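Cg7008-pa (Drosophila melanogaster, PDB 2WAC) cleaves both DNA and RNA as an endonuclease and, through its Tudor domain, binds peptides carrying symmetrically dimethylated arginines. Local coordinates at residues Glu11-Leu16 against Ala113-Leu118; Lys169-Lys174 against Lys193-Gln198. One frame throughout, in Å; residues are numbered along the deposited sequence.

Contact 1: residues Glu11-Leu16 against Ala113-Leu118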
ATOM      1  N   GLU A  11       4.310  -0.199   1.189  1.00 22.68           N
ATOM      2  CA  GLU A  11       4.179   0.905   0.236  1.00 22.86           C
ATOM      3  C   GLU A  11       3.042   1.843   0.625  1.00 23.02           C
ATOM      4  O   GLU A  11       1.964   1.393   1.015  1.00 22.90           O
ATOM      5  CB  GLU A  11       3.961   0.366  -1.189  1.00 22.90           C
ATOM      6  CG  GLU A  11       3.861   1.433  -2.296  1.00 22.89           C
ATOM      7  CD  GLU A  11       5.197   2.076  -2.658  1.00 23.12           C
ATOM      8  OE1 GLU A  11       6.256   1.591  -2.210  1.00 22.36           O
ATOM      9  OE2 GLU A  11       5.185   3.075  -3.406  1.00 23.61           O
ATOM     10  N   ILE A  12       3.295   3.147   0.522  1.00 23.23           N
ATOM     11  CA  ILE A  12       2.259   4.161   0.733  1.00 23.52           C
ATOM     12  C   ILE A  12       2.142   5.038  -0.514  1.00 23.72           C
ATOM     13  O   ILE A  12       3.148   5.482  -1.065  1.00 23.55           O
ATOM     14  CB  ILE A  12       2.538   5.022   1.996  1.00 23.53           C
ATOM     15  CG1 ILE A  12       2.598   4.132   3.242  1.00 23.38           C
ATOM     16  CG2 ILE A  12       1.462   6.099   2.176  1.00 23.65           C
ATOM     17  CD1 ILE A  12       3.497   4.656   4.337  1.00 23.21           C
ATOM     18  N   THR A  13       0.906   5.269  -0.953  1.00 24.05           N
ATOM     19  CA  THR A  13       0.639   6.085  -2.138  1.00 24.42           C
ATOM     20  C   THR A  13       0.274   7.516  -1.746  1.00 24.71           C
ATOM     21  O   THR A  13       0.110   7.821  -0.560  1.00 24.70           O
ATOM     22  CB  THR A  13      -0.494   5.488  -3.011  1.00 24.38           C
ATOM     23  OG1 THR A  13      -1.759   5.700  -2.372  1.00 24.37           O
ATOM     24  CG2 THR A  13      -0.277   3.992  -3.246  1.00 24.32           C
ATOM     25  N   GLU A  14       0.131   8.380  -2.752  1.00 25.07           N
ATOM     26  CA  GLU A  14      -0.148   9.805  -2.546  1.00 25.43           C
ATOM     27  C   GLU A  14      -1.582  10.130  -2.099  1.00 25.41           C
ATOM     28  O   GLU A  14      -1.881  11.279  -1.769  1.00 25.53           O
ATOM     29  CB  GLU A  14       0.227  10.613  -3.800  1.00 25.66           C
ATOM     30  CG  GLU A  14      -0.428  10.132  -5.097  1.00 26.32           C
ATOM     31  CD  GLU A  14       0.149  10.791  -6.344  1.00 27.46           C
ATOM     32  OE1 GLU A  14       0.490  11.993  -6.295  1.00 27.74           O
ATOM     33  OE2 GLU A  14       0.253  10.102  -7.383  1.00 27.90           O
ATOM     34  N   THR A  15      -2.455   9.123  -2.086  1.00 25.26           N
ATOM     35  CA  THR A  15      -3.847   9.298  -1.659  1.00 24.99           C
ATOM     36  C   THR A  15      -4.122   8.607  -0.320  1.00 24.86           C
ATOM     37  O   THR A  15      -5.280   8.418   0.073  1.00 24.81           O
ATOM     38  CB  THR A  15      -4.838   8.771  -2.722  1.00 25.03           C
ATOM     39  OG1 THR A  15      -4.605   7.375  -2.945  1.00 24.85           O
ATOM     40  CG2 THR A  15      -4.682   9.532  -4.036  1.00 24.85           C
ATOM     41  N   LEU A  16      -3.042   8.243   0.370  1.00 24.61           N
ATOM     42  CA  LEU A  16      -3.094   7.522   1.648  1.00 24.36           C
ATOM     43  C   LEU A  16      -3.735   6.134   1.573  1.00 24.01           C
ATOM     44  O   LEU A  16      -4.334   5.660   2.539  1.00 24.08           O
ATOM     45  CB  LEU A  16      -3.713   8.378   2.766  1.00 24.44           C
ATOM     46  CG  LEU A  16      -2.841   9.498   3.348  1.00 24.47           C
ATOM     47  CD1 LEU A  16      -3.641  10.341   4.315  1.00 24.60           C
ATOM     48  CD2 LEU A  16      -1.602   8.951   4.039  1.00 24.83           C
ATOM     49  N   ALA A 113       1.313  -8.785  -1.246  1.00 25.54           N
ATOM     50  CA  ALA A 113       0.907  -7.476  -0.740  1.00 25.13           C
ATOM     51  C   ALA A 113      -0.530  -7.154  -1.153  1.00 24.88           C
ATOM     52  O   ALA A 113      -0.960  -7.494  -2.258  1.00 24.79           O
ATOM     53  CB  ALA A 113       1.862  -6.391  -1.222  1.00 25.03           C
ATOM     54  N   THR A 114      -1.263  -6.499  -0.254  1.00 24.57           N
ATOM     55  CA  THR A 114      -2.662  -6.136  -0.483  1.00 24.28           C
ATOM     56  C   THR A 114      -2.856  -4.646  -0.227  1.00 24.05           C
ATOM     57  O   THR A 114      -2.377  -4.120   0.779  1.00 23.87           O
ATOM     58  CB  THR A 114      -3.609  -6.953   0.433  1.00 24.32           C
ATOM     59  OG1 THR A 114      -3.322  -8.350   0.295  1.00 24.28           O
ATOM     60  CG2 THR A 114      -5.079  -6.703   0.079  1.00 24.24           C
ATOM     61  N   GLU A 115      -3.556  -3.974  -1.140  1.00 23.81           N
ATOM     62  CA  GLU A 115      -3.843  -2.548  -0.997  1.00 23.44           C
ATOM     63  C   GLU A 115      -5.076  -2.282  -0.130  1.00 23.26           C
ATOM     64  O   GLU A 115      -6.087  -2.977  -0.239  1.00 23.09           O
ATOM     65  CB  GLU A 115      -4.012  -1.884  -2.367  1.00 23.47           C
ATOM     66  CG  GLU A 115      -3.975  -0.359  -2.318  1.00 23.28           C
ATOM     67  CD  GLU A 115      -4.039   0.293  -3.690  1.00 23.31           C
ATOM     68  OE1 GLU A 115      -4.267  -0.414  -4.698  1.00 23.11           O
ATOM     69  OE2 GLU A 115      -3.863   1.527  -3.754  1.00 22.83           O
ATOM     70  N   TYR A 116      -4.971  -1.265   0.725  1.00 22.98           N
ATOM     71  CA  TYR A 116      -6.074  -0.815   1.572  1.00 22.76           C
ATOM     72  C   TYR A 116      -6.179   0.700   1.532  1.00 22.63           C
ATOM     73  O   TYR A 116      -5.196   1.384   1.252  1.00 22.49           O
ATOM     74  CB  TYR A 116      -5.855  -1.241   3.026  1.00 22.69           C
ATOM     75  CG  TYR A 116      -5.710  -2.726   3.231  1.00 22.73           C
ATOM     76  CD1 TYR A 116      -6.830  -3.533   3.427  1.00 21.97           C
ATOM     77  CD2 TYR A 116      -4.450  -3.328   3.233  1.00 22.34           C
ATOM     78  CE1 TYR A 116      -6.702  -4.901   3.615  1.00 21.99           C
ATOM     79  CE2 TYR A 116      -4.311  -4.700   3.419  1.00 22.28           C
ATOM     80  CZ  TYR A 116      -5.442  -5.478   3.614  1.00 22.10           C
ATOM     81  OH  TYR A 116      -5.320  -6.835   3.802  1.00 22.84           O
ATOM     82  N   ALA A 117      -7.367   1.218   1.827  1.00 22.41           N
ATOM     83  CA  ALA A 117      -7.544   2.645   2.068  1.00 22.37           C
ATOM     84  C   ALA A 117      -7.469   2.889   3.571  1.00 22.34           C
ATOM     85  O   ALA A 117      -8.091   2.157   4.346  1.00 22.31           O
ATOM     86  CB  ALA A 117      -8.882   3.116   1.517  1.00 22.31           C
ATOM     87  N   LEU A 118      -6.704   3.898   3.988  1.00 22.47           N
ATOM     88  CA  LEU A 118      -6.656   4.270   5.403  1.00 22.65           C
ATOM     89  C   LEU A 118      -8.024   4.814   5.802  1.00 22.81           C
ATOM     90  O   LEU A 118      -8.485   5.824   5.263  1.00 22.78           O
ATOM     91  CB  LEU A 118      -5.543   5.288   5.687  1.00 22.74           C
ATOM     92  CG  LEU A 118      -5.196   5.589   7.155  1.00 22.69           C
ATOM     93  CD1 LEU A 118      -4.639   4.362   7.875  1.00 22.52           C
ATOM     94  CD2 LEU A 118      -4.215   6.749   7.245  1.00 22.73           C
TER

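Contact 2: residues Lys169-Lys174 against Lys193-Gln198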
ATOM      1  N   LYS A 169      -1.394   0.559  21.245  1.00 24.42           N
ATOM      2  CA  LYS A 169      -2.751   0.427  20.700  1.00 24.54           C
ATOM      3  C   LYS A 169      -3.301   1.732  20.106  1.00 24.41           C
ATOM      4  O   LYS A 169      -4.510   1.874  19.920  1.00 24.39           O
ATOM      5  CB  LYS A 169      -3.731  -0.190  21.719  1.00 24.59           C
ATOM      6  CG  LYS A 169      -3.235  -1.461  22.424  1.00 25.25           C
ATOM      7  CD  LYS A 169      -2.824  -2.556  21.443  1.00 26.10           C
ATOM      8  CE  LYS A 169      -2.336  -3.804  22.163  1.00 26.72           C
ATOM      9  NZ  LYS A 169      -3.419  -4.505  22.908  1.00 27.74           N
ATOM     10  N   VAL A 170      -2.407   2.670  19.790  1.00 24.40           N
ATOM     11  CA  VAL A 170      -2.799   3.918  19.130  1.00 24.34           C
ATOM     12  C   VAL A 170      -3.178   3.664  17.669  1.00 24.12           C
ATOM     13  O   VAL A 170      -2.416   3.056  16.911  1.00 24.02           O
ATOM     14  CB  VAL A 170      -1.695   5.014  19.225  1.00 24.45           C
ATOM     15  CG1 VAL A 170      -2.061   6.240  18.389  1.00 24.60           C
ATOM     16  CG2 VAL A 170      -1.466   5.423  20.675  1.00 24.82           C
ATOM     17  N   ASP A 171      -4.377   4.121  17.310  1.00 23.91           N
ATOM     18  CA  ASP A 171      -4.867   4.148  15.935  1.00 23.70           C
ATOM     19  C   ASP A 171      -4.098   5.229  15.169  1.00 23.71           C
ATOM     20  O   ASP A 171      -4.250   6.421  15.451  1.00 23.69           O
ATOM     21  CB  ASP A 171      -6.378   4.447  15.957  1.00 23.65           C
ATOM     22  CG  ASP A 171      -7.006   4.535  14.568  1.00 23.46           C
ATOM     23  OD1 ASP A 171      -6.286   4.710  13.566  1.00 24.13           O
ATOM     24  OD2 ASP A 171      -8.246   4.443  14.482  1.00 23.57           O
ATOM     25  N   PHE A 172      -3.274   4.809  14.208  1.00 23.74           N
ATOM     26  CA  PHE A 172      -2.394   5.727  13.469  1.00 23.70           C
ATOM     27  C   PHE A 172      -3.131   6.770  12.624  1.00 23.83           C
ATOM     28  O   PHE A 172      -2.742   7.940  12.612  1.00 23.95           O
ATOM     29  CB  PHE A 172      -1.389   4.955  12.603  1.00 23.69           C
ATOM     30  CG  PHE A 172      -0.253   4.340  13.382  1.00 23.25           C
ATOM     31  CD1 PHE A 172       0.699   5.142  14.008  1.00 22.89           C
ATOM     32  CD2 PHE A 172      -0.127   2.958  13.473  1.00 22.89           C
ATOM     33  CE1 PHE A 172       1.753   4.574  14.721  1.00 22.90           C
ATOM     34  CE2 PHE A 172       0.928   2.381  14.180  1.00 22.69           C
ATOM     35  CZ  PHE A 172       1.867   3.191  14.805  1.00 22.44           C
ATOM     36  N   GLY A 173      -4.184   6.349  11.924  1.00 23.80           N
ATOM     37  CA  GLY A 173      -5.010   7.262  11.129  1.00 23.83           C
ATOM     38  C   GLY A 173      -5.705   8.327  11.964  1.00 23.93           C
ATOM     39  O   GLY A 173      -5.763   9.494  11.571  1.00 23.94           O
ATOM     40  N   LYS A 174      -6.230   7.918  13.117  1.00 23.91           N
ATOM     41  CA  LYS A 174      -6.885   8.835  14.049  1.00 24.13           C
ATOM     42  C   LYS A 174      -5.889   9.832  14.639  1.00 24.17           C
ATOM     43  O   LYS A 174      -6.218  11.003  14.838  1.00 24.22           O
ATOM     44  CB  LYS A 174      -7.585   8.059  15.170  1.00 24.02           C
ATOM     45  CG  LYS A 174      -8.458   8.917  16.075  1.00 24.70           C
ATOM     46  CD  LYS A 174      -9.070   8.102  17.198  1.00 25.15           C
ATOM     47  CE  LYS A 174      -9.900   8.981  18.116  1.00 26.22           C
ATOM     48  NZ  LYS A 174     -10.584   8.197  19.188  1.00 26.60           N
ATOM     49  N   LYS A 193     -20.413   4.128  12.375  1.00 24.11           N
ATOM     50  CA  LYS A 193     -20.868   5.316  13.110  1.00 24.52           C
ATOM     51  C   LYS A 193     -19.969   5.699  14.291  1.00 24.75           C
ATOM     52  O   LYS A 193     -19.594   6.863  14.438  1.00 24.76           O
ATOM     53  CB  LYS A 193     -22.313   5.128  13.582  1.00 24.46           C
ATOM     54  CG  LYS A 193     -22.901   6.321  14.313  1.00 24.86           C
ATOM     55  CD  LYS A 193     -24.156   5.919  15.066  1.00 25.75           C
ATOM     56  CE  LYS A 193     -24.777   7.098  15.781  1.00 26.35           C
ATOM     57  NZ  LYS A 193     -23.907   7.608  16.877  1.00 27.39           N
ATOM     58  N   GLU A 194     -19.639   4.716  15.125  1.00 25.15           N
ATOM     59  CA  GLU A 194     -18.800   4.934  16.302  1.00 25.61           C
ATOM     60  C   GLU A 194     -17.439   5.500  15.903  1.00 25.42           C
ATOM     61  O   GLU A 194     -16.981   6.489  16.479  1.00 25.47           O
ATOM     62  CB  GLU A 194     -18.638   3.629  17.085  1.00 25.88           C
ATOM     63  CG  GLU A 194     -17.775   3.733  18.333  1.00 27.34           C
ATOM     64  CD  GLU A 194     -17.872   2.498  19.208  1.00 29.24           C
ATOM     65  OE1 GLU A 194     -19.006   2.089  19.544  1.00 30.13           O
ATOM     66  OE2 GLU A 194     -16.812   1.941  19.569  1.00 30.22           O
ATOM     67  N   LEU A 195     -16.812   4.874  14.907  1.00 25.23           N
ATOM     68  CA  LEU A 195     -15.517   5.308  14.386  1.00 25.04           C
ATOM     69  C   LEU A 195     -15.588   6.682  13.710  1.00 24.77           C
ATOM     70  O   LEU A 195     -14.684   7.502  13.880  1.00 24.75           O
ATOM     71  CB  LEU A 195     -14.937   4.256  13.430  1.00 25.10           C
ATOM     72  CG  LEU A 195     -13.420   4.208  13.207  1.00 25.34           C
ATOM     73  CD1 LEU A 195     -12.668   3.785  14.467  1.00 25.45           C
ATOM     74  CD2 LEU A 195     -13.080   3.272  12.054  1.00 25.47           C
ATOM     75  N   VAL A 196     -16.661   6.927  12.955  1.00 24.42           N
ATOM     76  CA  VAL A 196     -16.902   8.233  12.324  1.00 24.14           C
ATOM     77  C   VAL A 196     -17.018   9.347  13.371  1.00 23.92           C
ATOM     78  O   VAL A 196     -16.392  10.399  13.231  1.00 23.88           O
ATOM     79  CB  VAL A 196     -18.152   8.211  11.388  1.00 24.15           C
ATOM     80  CG1 VAL A 196     -18.666   9.623  11.098  1.00 24.09           C
ATOM     81  CG2 VAL A 196     -17.831   7.490  10.083  1.00 24.24           C
ATOM     82  N   ASP A 197     -17.809   9.098  14.416  1.00 23.68           N
ATOM     83  CA  ASP A 197     -17.988  10.046  15.519  1.00 23.44           C
ATOM     84  C   ASP A 197     -16.676  10.321  16.255  1.00 23.44           C
ATOM     85  O   ASP A 197     -16.364  11.469  16.570  1.00 23.33           O
ATOM     86  CB  ASP A 197     -19.043   9.533  16.510  1.00 23.33           C
ATOM     87  CG  ASP A 197     -20.458   9.578  15.949  1.00 22.88           C
ATOM     88  OD1 ASP A 197     -20.685  10.241  14.915  1.00 22.38           O
ATOM     89  OD2 ASP A 197     -21.352   8.952  16.556  1.00 23.02           O
ATOM     90  N   GLN A 198     -15.915   9.263  16.519  1.00 23.51           N
ATOM     91  CA  GLN A 198     -14.636   9.378  17.220  1.00 23.80           C
ATOM     92  C   GLN A 198     -13.607  10.207  16.438  1.00 23.69           C
ATOM     93  O   GLN A 198     -12.939  11.070  17.012  1.00 23.76           O
ATOM     94  CB  GLN A 198     -14.098   7.991  17.592  1.00 23.84           C
ATOM     95  CG  GLN A 198     -14.800   7.389  18.817  1.00 24.83           C
ATOM     96  CD  GLN A 198     -14.620   5.883  18.964  1.00 26.11           C
ATOM     97  OE1 GLN A 198     -14.027   5.221  18.113  1.00 27.04           O
ATOM     98  NE2 GLN A 198     -15.139   5.336  20.058  1.00 27.04           N
TER
HETATM   99  O   HOH W   1     -12.256  10.794  19.625  1.00 16.99           O
HETATM  100  O   HOH W   2     -11.552   5.934  17.788  1.00 27.06           O

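Contact 1: residues Glu11-Leu16 against Ala113-Leu118
Leu118 N donates to Leu16 O over 3.3 Å, and this bond joins the end of the turn after strand 5-12 to the end of strand 113-118. The close part of the contact lies around it: Leu118 CB rests 3.4 Å from the same Leu16 O, and the CA atoms of the two leucines are 6.1 Å apart. Both leucines are buried. A type I turn from Thr13 to Leu16 reverses the chain here, with Leu16 in a left-handed backbone conformation (phi 62°), and links strands 5-12 and 17-22 as a beta hairpin. Toward Thr13 the packing thins to a single touch, Thr13 CG2 to Glu115 OE2 at 4.4 Å. The polar ends of these two side chains are instead tied together through Thr17, whose OG1 is hydrogen-bonded to both Thr13 OG1 and Glu115 OE2. Glu14 and Thr15, at the turn's apex, lie on the solvent side. The mixed five-stranded sheet is consistent with the OB-type barrel of a staphylococcal nuclease-like domain. In it, strand 17-22 runs between strands 5-12 and 113-118 and pairs antiparallel with each, while Phe137 of helix 127-141 packs on both leucines.

Contact 2: residues Lys169-Lys174 against Lys193-Gln198
Lys174 reaches helix 193-208 because its CG stands anti to the backbone N (chi1 -172°) and every later torsion is extended; Gln198 sends its own CG anti to its carbonyl carbon (chi1 -78°), and the two long side chains cross at a slant. Direct touching is slight. Lys174 CE lies 3.8 Å from Gln198 O, and NZ comes to 3.9 Å from Gln198 CB. Two waters make the polar connection between Lys174 and Gln198. Water 1 accepts from Lys174 NZ and donates to Gln198 O at 2.7 Å; water 2 likewise accepts from NZ, at 2.8 Å, and donates to Gln198 OE1. The ammonium group is thus linked to both the backbone and the side-chain oxygen of one residue. Asp171 is the N-cap of helix 172-178: its OD1 receives Lys174 N at 3.2 Å, a straight bond that meets the oxygen from well above the carboxylate plane. Its other oxygen, OD2, is hydrogen-bonded to Tyr199 OH, one residue beyond Gln198, and touches Leu195 CD1 only loosely, at 4.5 Å. Leu195 also packs on Thr162 of strand 159-164, so helix 193-208 rests on the mixed sheet, probably in the nuclease-like part of the construct. One carboxylate therefore caps one helix and ties it to the next, while two waters bridge the lysine to Gln198. Such a joint is hydrated and polar, and the lysine's positive charge is probably eased by the two water-relayed oxygens.

The two contacts follow one another along the chain, and their centres lie about 18 Å apart, yet they touch: Leu118 CD2 packs 4.0 Å from Gly173 CA, bringing the end of strand 113-118 against the first turn of helix 172-178. Strand 159-164 joins them further, pairing parallel with strand 113-118 and giving Thr162 to Asp171 and Leu195. The centre of contact 1 sits about 3 Å from the chain centre and is partly buried; that of contact 2, about 20 Å from it, lies at the surface. Residues 62-90, involved in dimethylarginine binding, include strands 68-77 and 80-85 of the other, antiparallel sheet, whereas both contacts build around the mixed sheet and its helices.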